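Local coordinates for protein ABC-type amino acid transport system, periplasmic component (Caldanaerobacter subterraneus subsp. tengcongensis MB4, PDB 4YMX) that serves as the periplasmic substrate-binding component of an amino acid ABC transporter and holds an arginine molecule in its ligand pocket, at residues Glu51-Lys54 and Lys59-Ile62; Asn71-Lys76 and Val100-Ala105; Ser157-Lys162 and Asn216-Gly221; Met180-Gly185 and Lys205-Leu210. One frame throughout, in Å; residues are numbered along the deposited sequence.

Interaction 1: Glu51-Lys54 and Lys59-Ile62; sequences EFHK and KDEI
His53 and Asp60 face each other across a beta hairpin, whose two strands run antiparallel with their axes 4.6 Å apart. The imidazole is the hub of the contact, met at its edge by a carboxylate and over one face by an aliphatic branch. Asp60 OD1 lies in the ring plane and accepts a hydrogen bond from His53 ND1 at 2.6 Å, an almost straight bond (169°) that uses the syn lone pair of the oxygen. The two flat groups are not coplanar, their planes being turned 37° apart. Asp60 reaches the ring because its CG stands anti to the backbone N (chi1 167°). Ile62, which forms a non-hydrogen-bonded antiparallel pair with His53, lies alongside it and points the same way, so that CG1 sits over the ring 3.7 Å from its centroid in a CH-pi contact. The other ring nitrogen, NE2, is hydrogen-bonded to Asp85 of strand 80-85; with carboxylates at both nitrogens the imidazole is probably protonated, and its rotation is fixed. Lys54 and Glu61 occupy the other side of the sheet and form the hydrogen-bonded pair: Lys54 N donates to Glu61 O at 2.8 Å, and Glu61 N returns a bond to Lys54 O at 3.0 Å. At the start of the first strand, Glu51 OE2 is hydrogen-bonded to NH2 of the bound arginine, linking the hairpin to the ligand pocket. Near the turn, Lys59 NZ bonds to Glu56 O and also donates to a water at 2.7 Å, which in turn donates to Lys54 O at 2.9 Å.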
loop_
_atom_site.group_PDB
_atom_site.type_symbol
_atom_site.label_atom_id
_atom_site.label_comp_id
_atom_site.label_asym_id
_atom_site.label_seq_id
_atom_site.Cartn_x
_atom_site.Cartn_y
_atom_site.Cartn_z
ATOM N N GLU A 51 4.055 -5.296 2.122
ATOM C CA GLU A 51 3.872 -6.662 1.662
ATOM C C GLU A 51 4.606 -6.842 0.354
ATOM O O GLU A 51 4.474 -6.028 -0.573
ATOM C CB GLU A 51 2.393 -7.013 1.476
ATOM C CG GLU A 51 1.616 -5.986 0.676
ATOM C CD GLU A 51 0.943 -4.983 1.556
ATOM O OE1 GLU A 51 0.680 -5.339 2.732
ATOM O OE2 GLU A 51 0.664 -3.866 1.089
ATOM N N PHE A 52 5.399 -7.903 0.285
ATOM C CA PHE A 52 6.148 -8.208 -0.916
ATOM C C PHE A 52 6.590 -9.661 -0.894
ATOM O O PHE A 52 6.543 -10.316 0.147
ATOM C CB PHE A 52 7.356 -7.269 -1.059
ATOM C CG PHE A 52 8.372 -7.387 0.051
ATOM C CD1 PHE A 52 9.518 -8.150 -0.131
ATOM C CD2 PHE A 52 8.198 -6.725 1.260
ATOM C CE1 PHE A 52 10.475 -8.257 0.870
ATOM C CE2 PHE A 52 9.148 -6.830 2.277
ATOM C CZ PHE A 52 10.295 -7.608 2.070
ATOM N N HIS A 53 7.002 -10.163 -2.051
ATOM C CA HIS A 53 7.533 -11.517 -2.137
ATOM C C HIS A 53 9.029 -11.524 -1.888
ATOM O O HIS A 53 9.799 -10.892 -2.616
ATOM C CB HIS A 53 7.219 -12.129 -3.500
ATOM C CG HIS A 53 5.784 -12.494 -3.671
ATOM N ND1 HIS A 53 5.319 -13.784 -3.522
ATOM C CD2 HIS A 53 4.692 -11.739 -3.958
ATOM C CE1 HIS A 53 4.014 -13.811 -3.718
ATOM N NE2 HIS A 53 3.609 -12.576 -3.980
ATOM N N LYS A 54 9.426 -12.212 -0.825
ATOM C CA LYS A 54 10.829 -12.454 -0.536
ATOM C C LYS A 54 11.124 -13.840 -1.080
ATOM O O LYS A 54 10.616 -14.850 -0.570
ATOM C CB LYS A 54 11.087 -12.389 0.969
ATOM C CG LYS A 54 12.534 -12.617 1.367
ATOM C CD LYS A 54 12.695 -12.497 2.874
ATOM C CE LYS A 54 14.135 -12.703 3.287
ATOM N NZ LYS A 54 14.259 -13.022 4.739
ATOM N N LYS A 59 12.481 -20.453 -0.990
ATOM C CA LYS A 59 11.201 -20.011 -0.453
ATOM C C LYS A 59 10.634 -18.881 -1.294
ATOM O O LYS A 59 11.380 -18.087 -1.864
ATOM C CB LYS A 59 11.357 -19.549 1.001
ATOM C CG LYS A 59 11.966 -20.590 1.925
ATOM C CD LYS A 59 12.177 -20.040 3.344
ATOM C CE LYS A 59 13.530 -19.339 3.487
ATOM N NZ LYS A 59 13.595 -18.005 2.835
ATOM N N ASP A 60 9.310 -18.837 -1.398
ATOM C CA ASP A 60 8.602 -17.659 -1.894
ATOM C C ASP A 60 7.630 -17.287 -0.788
ATOM O O ASP A 60 6.552 -17.880 -0.667
ATOM C CB ASP A 60 7.856 -17.966 -3.196
ATOM C CG ASP A 60 6.865 -16.874 -3.577
ATOM O OD1 ASP A 60 6.995 -15.722 -3.110
ATOM O OD2 ASP A 60 5.936 -17.170 -4.358
ATOM N N GLU A 61 8.020 -16.324 0.040
ATOM C CA GLU A 61 7.209 -15.933 1.179
ATOM C C GLU A 61 6.698 -14.519 0.987
ATOM O O GLU A 61 7.447 -13.633 0.584
ATOM C CB GLU A 61 8.032 -15.978 2.467
ATOM C CG GLU A 61 8.677 -17.315 2.781
ATOM C CD GLU A 61 9.550 -17.253 4.020
ATOM O OE1 GLU A 61 10.467 -16.402 4.063
ATOM O OE2 GLU A 61 9.312 -18.047 4.957
ATOM N N ILE A 62 5.421 -14.308 1.276
ATOM C CA ILE A 62 4.873 -12.962 1.302
ATOM C C ILE A 62 5.139 -12.437 2.705
ATOM O O ILE A 62 4.657 -13.004 3.701
ATOM C CB ILE A 62 3.379 -12.954 0.985
ATOM C CG1 ILE A 62 3.147 -13.445 -0.445
ATOM C CG2 ILE A 62 2.804 -11.559 1.148
ATOM C CD1 ILE A 62 1.683 -13.706 -0.775
HETATM O O HOH W 1 12.023 -16.118 1.659
#

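Interaction 2: Asn71-Lys76 and Val100-Ala105; sequences NAIAKK and VDMVIA. With ARG (arginine), chain C.
Ile73 on helix 65-77 faces Met102 on the short strand 102-103 with their CA atoms 10.3 Å apart, a helix packed on a central strand of an alpha/beta lobe of the periplasmic binding protein fold. The side chains bridge that spacing, meeting end-on. Ile73 CD1 reaches both Met102 SD and Ile104 CD1, each at 4.0 Å. A chi1 of -68° sets the CG1 branch of Ile73 beside the backbone N and sends CD1 toward the strand, while CG2, on the other branch, comes within 4.1 Å of Met102 CE. Met102 answers with a chain fully extended beyond CG, its thioether lying between the sheet and the helix. The contact is wholly apolar and buried, and Val237 and Val240 of helix 231-247 pack on Ile73 as well. Were Ile73 cut back to an alanine, the Met102 sulfur and the Ile104 CD1 methyl would probably face a gap and be freer to move. The strand side of this core leads straight to the ligand: one residue past Ile104, Ala105 is part of the arginine pocket. Its carbonyl O accepts NE of the bound arginine at 2.9 Å and, more weakly, NH2 at 3.4 Å.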
loop_
_atom_site.group_PDB
_atom_site.type_symbol
_atom_site.label_atom_id
_atom_site.label_comp_id
_atom_site.label_asym_id
_atom_site.label_seq_id
_atom_site.Cartn_x
_atom_site.Cartn_y
_atom_site.Cartn_z
ATOM N N ASN A 71 -0.253 -11.721 11.094
ATOM C CA ASN A 71 0.064 -12.872 11.921
ATOM C C ASN A 71 -0.258 -12.640 13.392
ATOM O O ASN A 71 -0.653 -13.579 14.088
ATOM C CB ASN A 71 1.494 -13.351 11.689
ATOM C CG ASN A 71 1.582 -14.310 10.529
ATOM O OD1 ASN A 71 1.023 -15.407 10.574
ATOM N ND2 ASN A 71 2.277 -13.904 9.483
ATOM N N ALA A 72 -0.154 -11.394 13.848
ATOM C CA ALA A 72 -0.549 -11.074 15.217
ATOM C C ALA A 72 -2.057 -11.265 15.383
ATOM O O ALA A 72 -2.527 -11.760 16.415
ATOM C CB ALA A 72 -0.137 -9.647 15.588
ATOM N N ILE A 73 -2.818 -10.886 14.358
ATOM C CA ILE A 73 -4.263 -11.058 14.383
ATOM C C ILE A 73 -4.622 -12.543 14.379
ATOM O O ILE A 73 -5.468 -12.990 15.167
ATOM C CB ILE A 73 -4.925 -10.338 13.185
ATOM C CG1 ILE A 73 -4.779 -8.818 13.329
ATOM C CG2 ILE A 73 -6.399 -10.760 13.025
ATOM C CD1 ILE A 73 -5.072 -8.054 12.037
ATOM N N ALA A 74 -3.976 -13.310 13.498
ATOM C CA ALA A 74 -4.237 -14.745 13.409
ATOM C C ALA A 74 -3.926 -15.429 14.737
ATOM O O ALA A 74 -4.659 -16.329 15.155
ATOM C CB ALA A 74 -3.432 -15.366 12.295
ATOM N N LYS A 75 -2.854 -15.001 15.399
ATOM C CA LYS A 75 -2.463 -15.595 16.677
ATOM C C LYS A 75 -3.446 -15.287 17.803
ATOM O O LYS A 75 -3.749 -16.166 18.624
ATOM C CB LYS A 75 -1.033 -15.213 17.048
ATOM C CG LYS A 75 -0.007 -15.967 16.221
ATOM C CD LYS A 75 1.375 -15.939 16.853
ATOM C CE LYS A 75 2.429 -16.470 15.893
ATOM N NZ LYS A 75 3.372 -15.391 15.488
ATOM N N LYS A 76 -3.963 -14.061 17.830
ATOM C CA LYS A 76 -5.016 -13.697 18.779
ATOM C C LYS A 76 -6.255 -14.566 18.587
ATOM O O LYS A 76 -6.881 -15.007 19.556
ATOM C CB LYS A 76 -5.384 -12.221 18.621
ATOM C CG LYS A 76 -6.405 -11.710 19.629
ATOM C CD LYS A 76 -5.900 -11.798 21.064
ATOM C CE LYS A 76 -6.829 -11.032 21.997
ATOM N NZ LYS A 76 -6.353 -11.038 23.406
ATOM N N VAL A 100 -12.227 -13.054 0.908
ATOM C CA VAL A 100 -11.234 -12.892 1.974
ATOM C C VAL A 100 -11.977 -12.353 3.192
ATOM O O VAL A 100 -13.072 -11.796 3.053
ATOM C CB VAL A 100 -10.066 -11.924 1.601
ATOM C CG1 VAL A 100 -9.323 -12.402 0.369
ATOM C CG2 VAL A 100 -10.577 -10.510 1.406
ATOM N N ASP A 101 -11.393 -12.523 4.376
ATOM C CA ASP A 101 -11.994 -12.038 5.618
ATOM C C ASP A 101 -11.518 -10.639 6.007
ATOM O O ASP A 101 -12.225 -9.896 6.683
ATOM C CB ASP A 101 -11.673 -12.992 6.769
ATOM C CG ASP A 101 -12.137 -14.405 6.508
ATOM O OD1 ASP A 101 -13.300 -14.577 6.088
ATOM O OD2 ASP A 101 -11.341 -15.341 6.722
ATOM N N MET A 102 -10.304 -10.292 5.598
ATOM C CA MET A 102 -9.754 -8.982 5.881
ATOM C C MET A 102 -8.753 -8.626 4.802
ATOM O O MET A 102 -8.229 -9.508 4.110
ATOM C CB MET A 102 -9.094 -8.923 7.269
ATOM C CG MET A 102 -7.846 -9.781 7.409
ATOM S SD MET A 102 -7.160 -9.649 9.067
ATOM C CE MET A 102 -5.857 -10.876 8.996
ATOM N N VAL A 103 -8.516 -7.329 4.657
ATOM C CA VAL A 103 -7.508 -6.836 3.737
ATOM C C VAL A 103 -6.510 -5.998 4.518
ATOM O O VAL A 103 -6.888 -5.095 5.269
ATOM C CB VAL A 103 -8.126 -5.987 2.606
ATOM C CG1 VAL A 103 -7.048 -5.197 1.864
ATOM C CG2 VAL A 103 -8.929 -6.865 1.648
ATOM N N ILE A 104 -5.231 -6.321 4.363
ATOM C CA ILE A 104 -4.164 -5.482 4.882
ATOM C C ILE A 104 -3.226 -5.256 3.707
ATOM O O ILE A 104 -2.605 -6.193 3.217
ATOM C CB ILE A 104 -3.421 -6.127 6.065
ATOM C CG1 ILE A 104 -4.408 -6.819 7.016
ATOM C CG2 ILE A 104 -2.641 -5.061 6.809
ATOM C CD1 ILE A 104 -3.773 -7.283 8.334
ATOM N N ALA A 105 -3.163 -4.019 3.225
ATOM C CA ALA A 105 -2.424 -3.724 2.001
ATOM C C ALA A 105 -2.035 -2.253 1.913
ATOM O O ALA A 105 -2.211 -1.608 0.873
ATOM C CB ALA A 105 -3.262 -4.120 0.776
HETATM N N ARG C . -2.424 3.754 0.212
HETATM C CA ARG C . -2.913 3.718 -1.192
HETATM C C ARG C . -4.389 3.365 -1.238
HETATM O O ARG C . -4.982 3.012 -0.221
HETATM C CB ARG C . -2.109 2.707 -2.009
HETATM C CG ARG C . -2.085 1.312 -1.414
HETATM C CD ARG C . -1.517 0.295 -2.390
HETATM N NE ARG C . -1.192 -0.954 -1.717
HETATM C CZ ARG C . -0.676 -2.020 -2.317
HETATM N NH1 ARG C . -0.423 -2.010 -3.614
HETATM N NH2 ARG C . -0.421 -3.103 -1.608
HETATM O OXT ARG C . -5.013 3.429 -2.296
#

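Interaction 3: Ser157-Lys162 and Asn216-Gly221; sequences SEEAAK and NNVENG
Val218 and Glu159 meet in an unexpected way: a carboxylate lies beside a valine methyl, with Glu159 OE2 4.0 Å from Val218 CG1, and gains the polar atoms of the other segment through a single water. This water donates to Glu159 OE2 at 2.9 Å and to Glu219 OE2 at a short 2.5 Å, and it accepts the backbone N of Glu219 at 2.9 Å. Three bonds thus grip it between the carboxylates. The other oxygen of Glu219, OE1, is bonded to Ala111 N at the start of helix 111-114, where the helix end would be expected to favour a negative carboxylate. The same valine methyl completes a small apolar patch, Val218 CG1 resting 3.9 Å from Ala160 CB on helix 156-161. Glu159 is extended with CG anti to its backbone N (chi1 -179°); its chain and that of Val218 run antiparallel alongside one another, which carries the carboxylate beyond the methyl to the water. The partner segment has no regular structure: Asn217 is the centre of an inverse gamma turn, and a weak bond from Asn220 ND2 to Asn216 OD1 spans the bend. This loop belongs to the connection between strand 207-210 of one sheet and strand 222-227 of the other, one of the interlobe crossings expected in this family. A single valine methyl thus touches the helix, and a water stands in place of any direct polar bond. Glu159 OE2 and Glu219 OE2 are 4.8 Å apart and, if both acids are ionised, would repel; the water that donates to each probably offsets this.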
loop_
_atom_site.group_PDB
_atom_site.type_symbol
_atom_site.label_atom_id
_atom_site.label_comp_id
_atom_site.label_asym_id
_atom_site.label_seq_id
_atom_site.Cartn_x
_atom_site.Cartn_y
_atom_site.Cartn_z
ATOM N N SER A 157 -3.195 7.162 -4.831
ATOM C CA SER A 157 -2.152 7.683 -5.719
ATOM C C SER A 157 -2.771 8.052 -7.061
ATOM O O SER A 157 -2.503 9.125 -7.605
ATOM C CB SER A 157 -1.041 6.646 -5.902
ATOM O OG SER A 157 -0.498 6.268 -4.641
ATOM N N GLU A 158 -3.616 7.172 -7.581
ATOM C CA GLU A 158 -4.356 7.461 -8.804
ATOM C C GLU A 158 -5.273 8.679 -8.638
ATOM O O GLU A 158 -5.331 9.546 -9.510
ATOM C CB GLU A 158 -5.156 6.228 -9.218
ATOM C CG GLU A 158 -6.103 6.438 -10.396
ATOM C CD GLU A 158 -6.814 5.166 -10.761
ATOM O OE1 GLU A 158 -7.514 4.608 -9.885
ATOM O OE2 GLU A 158 -6.656 4.702 -11.910
ATOM N N GLU A 159 -5.979 8.747 -7.513
ATOM C CA GLU A 159 -6.816 9.908 -7.201
ATOM C C GLU A 159 -6.014 11.211 -7.240
ATOM O O GLU A 159 -6.476 12.232 -7.769
ATOM C CB GLU A 159 -7.437 9.725 -5.818
ATOM C CG GLU A 159 -8.343 10.850 -5.385
ATOM C CD GLU A 159 -8.893 10.643 -3.987
ATOM O OE1 GLU A 159 -9.021 9.473 -3.557
ATOM O OE2 GLU A 159 -9.187 11.654 -3.315
ATOM N N ALA A 160 -4.806 11.173 -6.684
ATOM C CA ALA A 160 -3.951 12.353 -6.651
ATOM C C ALA A 160 -3.534 12.757 -8.065
ATOM O O ALA A 160 -3.595 13.941 -8.435
ATOM C CB ALA A 160 -2.730 12.095 -5.770
ATOM N N ALA A 161 -3.123 11.777 -8.864
ATOM C CA ALA A 161 -2.649 12.066 -10.218
ATOM C C ALA A 161 -3.752 12.600 -11.121
ATOM O O ALA A 161 -3.482 13.410 -12.017
ATOM C CB ALA A 161 -2.004 10.834 -10.834
ATOM N N LYS A 162 -4.991 12.169 -10.883
ATOM C CA LYS A 162 -6.118 12.588 -11.724
ATOM C C LYS A 162 -6.380 14.087 -11.651
ATOM O O LYS A 162 -7.034 14.647 -12.532
ATOM C CB LYS A 162 -7.392 11.830 -11.351
ATOM C CG LYS A 162 -7.481 10.441 -11.930
ATOM C CD LYS A 162 -8.772 9.764 -11.472
ATOM C CE LYS A 162 -8.978 8.420 -12.146
ATOM N NZ LYS A 162 -10.223 7.762 -11.653
ATOM N N ASN A 216 0.251 15.407 -2.282
ATOM C CA ASN A 216 -0.175 14.712 -1.069
ATOM C C ASN A 216 -1.547 15.169 -0.550
ATOM O O ASN A 216 -1.932 14.847 0.578
ATOM C CB ASN A 216 0.897 14.860 0.016
ATOM C CG ASN A 216 0.739 13.857 1.144
ATOM O OD1 ASN A 216 0.440 12.680 0.912
ATOM N ND2 ASN A 216 0.908 14.330 2.383
ATOM N N ASN A 217 -2.301 15.881 -1.381
ATOM C CA ASN A 217 -3.617 16.385 -0.969
ATOM C C ASN A 217 -4.725 15.340 -1.108
ATOM O O ASN A 217 -5.771 15.580 -1.723
ATOM C CB ASN A 217 -3.983 17.671 -1.718
ATOM C CG ASN A 217 -3.106 18.847 -1.332
ATOM O OD1 ASN A 217 -2.383 18.810 -0.335
ATOM N ND2 ASN A 217 -3.179 19.908 -2.122
ATOM N N VAL A 218 -4.466 14.154 -0.565
ATOM C CA VAL A 218 -5.448 13.076 -0.510
ATOM C C VAL A 218 -5.460 12.549 0.913
ATOM O O VAL A 218 -4.602 12.918 1.722
ATOM C CB VAL A 218 -5.098 11.923 -1.476
ATOM C CG1 VAL A 218 -5.294 12.360 -2.910
ATOM C CG2 VAL A 218 -3.658 11.453 -1.238
ATOM N N GLU A 219 -6.428 11.696 1.225
ATOM C CA GLU A 219 -6.474 11.051 2.530
ATOM C C GLU A 219 -5.235 10.170 2.708
ATOM O O GLU A 219 -4.752 9.558 1.746
ATOM C CB GLU A 219 -7.779 10.254 2.694
ATOM C CG GLU A 219 -9.018 11.156 2.773
ATOM C CD GLU A 219 -10.304 10.493 2.320
ATOM O OE1 GLU A 219 -11.201 10.292 3.172
ATOM O OE2 GLU A 219 -10.436 10.199 1.112
ATOM N N ASN A 220 -4.705 10.139 3.929
ATOM C CA ASN A 220 -3.462 9.432 4.214
ATOM C C ASN A 220 -3.648 8.354 5.272
ATOM O O ASN A 220 -4.701 8.264 5.914
ATOM C CB ASN A 220 -2.363 10.404 4.677
ATOM C CG ASN A 220 -2.197 11.605 3.750
ATOM O OD1 ASN A 220 -2.490 12.743 4.141
ATOM N ND2 ASN A 220 -1.716 11.365 2.526
ATOM N N GLY A 221 -2.618 7.536 5.441
ATOM C CA GLY A 221 -2.616 6.523 6.478
ATOM C C GLY A 221 -3.067 5.168 5.976
ATOM O O GLY A 221 -3.682 5.057 4.914
HETATM O O HOH W 2 -8.677 10.949 -0.517
#

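Interaction 4: Met180-Gly185 and Lys205-Leu210; sequences MDLQNG and KDMKIL
Leu182 and Met207 supply the apolar part of this contact, in which the end of helix 175-183 packs against edge strand 207-210 in the second lobe of the periplasmic binding protein fold. They reach toward each other tip to tip, with Leu182 CD2 3.7 Å from Met207 SD. The extended Met207 chain then sets its CE methyl against the last turn of the helix, 3.5 Å from Gln183 N and 3.6 Å from Gln183 OE1. With the thioether of Met207 gone, as in an alanine, Leu182 CD2 would probably lose its partner and a gap open beside Gln183. The polar part runs through water. Gln183 is bent at chi2 (58°), which turns its amide across the methionine toward Asp206: one water donates to OE1 at 2.9 Å and accepts Asp206 N, while a second accepts NE2 at 2.8 Å and donates to Asp206 OD2. Both ends of the amide are thereby fixed. Backbone bonds finish the helix in a Schellman motif, from Arg186 N to Asp181 O and from Gly185 N, at positive phi, to Leu182 O. Around this site, Leu182 also touches Val131 of strand 128-133, the strand that pairs with 207-210, and further along the edge strand Ile209 packs on helix 194-201.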
loop_
_atom_site.group_PDB
_atom_site.type_symbol
_atom_site.label_atom_id
_atom_site.label_comp_id
_atom_site.label_asym_id
_atom_site.label_seq_id
_atom_site.Cartn_x
_atom_site.Cartn_y
_atom_site.Cartn_z
ATOM N N MET A 180 8.849 -0.308 -13.800
ATOM C CA MET A 180 9.376 -0.735 -15.089
ATOM C C MET A 180 9.066 0.303 -16.171
ATOM O O MET A 180 9.914 0.596 -17.019
ATOM C CB MET A 180 8.835 -2.117 -15.464
ATOM C CG MET A 180 9.400 -3.234 -14.595
ATOM S SD MET A 180 8.415 -4.750 -14.674
ATOM C CE MET A 180 8.622 -5.198 -16.394
ATOM N N ASP A 181 7.871 0.886 -16.118
ATOM C CA ASP A 181 7.490 1.936 -17.060
ATOM C C ASP A 181 8.438 3.125 -16.976
ATOM O O ASP A 181 8.927 3.626 -17.990
ATOM C CB ASP A 181 6.072 2.441 -16.771
ATOM C CG ASP A 181 5.002 1.498 -17.239
ATOM O OD1 ASP A 181 5.277 0.640 -18.108
ATOM O OD2 ASP A 181 3.861 1.636 -16.745
ATOM N N LEU A 182 8.685 3.595 -15.759
ATOM C CA LEU A 182 9.560 4.747 -15.577
ATOM C C LEU A 182 10.980 4.430 -16.030
ATOM O O LEU A 182 11.610 5.235 -16.730
ATOM C CB LEU A 182 9.527 5.231 -14.125
ATOM C CG LEU A 182 10.309 6.526 -13.864
ATOM C CD1 LEU A 182 9.734 7.697 -14.653
ATOM C CD2 LEU A 182 10.334 6.844 -12.371
ATOM N N GLN A 183 11.469 3.244 -15.684
ATOM C CA GLN A 183 12.812 2.843 -16.078
ATOM C C GLN A 183 12.958 2.840 -17.596
ATOM O O GLN A 183 14.001 3.249 -18.133
ATOM C CB GLN A 183 13.157 1.468 -15.497
ATOM C CG GLN A 183 14.582 1.007 -15.803
ATOM C CD GLN A 183 15.632 1.976 -15.289
ATOM O OE1 GLN A 183 15.438 2.640 -14.273
ATOM N NE2 GLN A 183 16.751 2.069 -16.000
ATOM N N ASN A 184 11.902 2.405 -18.277
ATOM C CA ASN A 184 11.915 2.256 -19.732
ATOM C C ASN A 184 11.405 3.471 -20.509
ATOM O O ASN A 184 11.226 3.403 -21.723
ATOM C CB ASN A 184 11.117 1.015 -20.142
ATOM C CG ASN A 184 11.787 -0.276 -19.717
ATOM O OD1 ASN A 184 11.236 -1.046 -18.927
ATOM N ND2 ASN A 184 12.987 -0.519 -20.238
ATOM N N GLY A 185 11.175 4.579 -19.816
ATOM C CA GLY A 185 10.697 5.795 -20.452
ATOM C C GLY A 185 9.270 5.747 -20.975
ATOM O O GLY A 185 8.902 6.544 -21.848
ATOM N N LYS A 205 18.482 2.576 -8.960
ATOM C CA LYS A 205 19.448 3.584 -8.550
ATOM C C LYS A 205 19.438 4.854 -9.398
ATOM O O LYS A 205 20.009 5.869 -8.993
ATOM C CB LYS A 205 20.846 2.960 -8.502
ATOM C CG LYS A 205 20.974 1.893 -7.421
ATOM C CD LYS A 205 22.253 1.078 -7.558
ATOM C CE LYS A 205 22.452 0.174 -6.352
ATOM N NZ LYS A 205 21.232 -0.627 -6.044
ATOM N N ASP A 206 18.789 4.813 -10.553
ATOM C CA ASP A 206 18.727 5.988 -11.415
ATOM C C ASP A 206 17.416 6.761 -11.253
ATOM O O ASP A 206 17.056 7.582 -12.101
ATOM C CB ASP A 206 18.979 5.592 -12.868
ATOM C CG ASP A 206 20.420 5.209 -13.110
ATOM O OD1 ASP A 206 21.311 5.942 -12.625
ATOM O OD2 ASP A 206 20.661 4.166 -13.751
ATOM N N MET A 207 16.707 6.504 -10.155
ATOM C CA MET A 207 15.492 7.249 -9.846
ATOM C C MET A 207 15.638 8.065 -8.560
ATOM O O MET A 207 16.469 7.763 -7.696
ATOM C CB MET A 207 14.305 6.288 -9.719
ATOM C CG MET A 207 13.944 5.593 -11.023
ATOM S SD MET A 207 12.635 4.397 -10.747
ATOM C CE MET A 207 12.526 3.617 -12.357
ATOM N N LYS A 208 14.801 9.091 -8.438
ATOM C CA LYS A 208 14.769 9.936 -7.251
ATOM C C LYS A 208 13.337 10.274 -6.868
ATOM O O LYS A 208 12.427 10.231 -7.702
ATOM C CB LYS A 208 15.584 11.220 -7.458
ATOM C CG LYS A 208 15.025 12.132 -8.524
ATOM C CD LYS A 208 15.915 13.341 -8.741
ATOM C CE LYS A 208 15.365 14.167 -9.888
ATOM N NZ LYS A 208 16.224 15.365 -10.119
ATOM N N ILE A 209 13.147 10.612 -5.600
ATOM C CA ILE A 209 11.850 11.005 -5.084
ATOM C C ILE A 209 11.774 12.527 -5.058
ATOM O O ILE A 209 12.705 13.194 -4.596
ATOM C CB ILE A 209 11.667 10.464 -3.666
ATOM C CG1 ILE A 209 11.677 8.936 -3.701
ATOM C CG2 ILE A 209 10.378 10.985 -3.043
ATOM C CD1 ILE A 209 11.710 8.272 -2.325
ATOM N N LEU A 210 10.673 13.065 -5.570
ATOM C CA LEU A 210 10.356 14.477 -5.411
ATOM C C LEU A 210 9.227 14.618 -4.395
ATOM O O LEU A 210 8.125 14.071 -4.573
ATOM C CB LEU A 210 9.967 15.117 -6.744
ATOM C CG LEU A 210 11.051 15.022 -7.815
ATOM C CD1 LEU A 210 10.589 15.638 -9.127
ATOM C CD2 LEU A 210 12.343 15.671 -7.335
HETATM O O HOH W 3 17.196 2.788 -12.025
HETATM O O HOH W 4 19.188 3.456 -15.892
#

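In the fold
From the N terminus, interaction 1 comes first, closing the short hairpin turn between 51-54 and 59-62. Interaction 2 follows in series, spanning 24 residues to tie helix 65-77 to the sheet of the first lobe; the two touch where Glu51 packs against Ile104 and Ala105 beside the ligand. After the chain has passed into the second lobe, interaction 3 opens at 157-162 and closes only at 216-221, on the way back to the first-lobe sheet. Interaction 4 opens and closes within that span, joining a helix to the edge of the second-lobe sheet. None of the loops cross. Interactions 2 and 4 are farthest apart, their centres about 33 Å from each other.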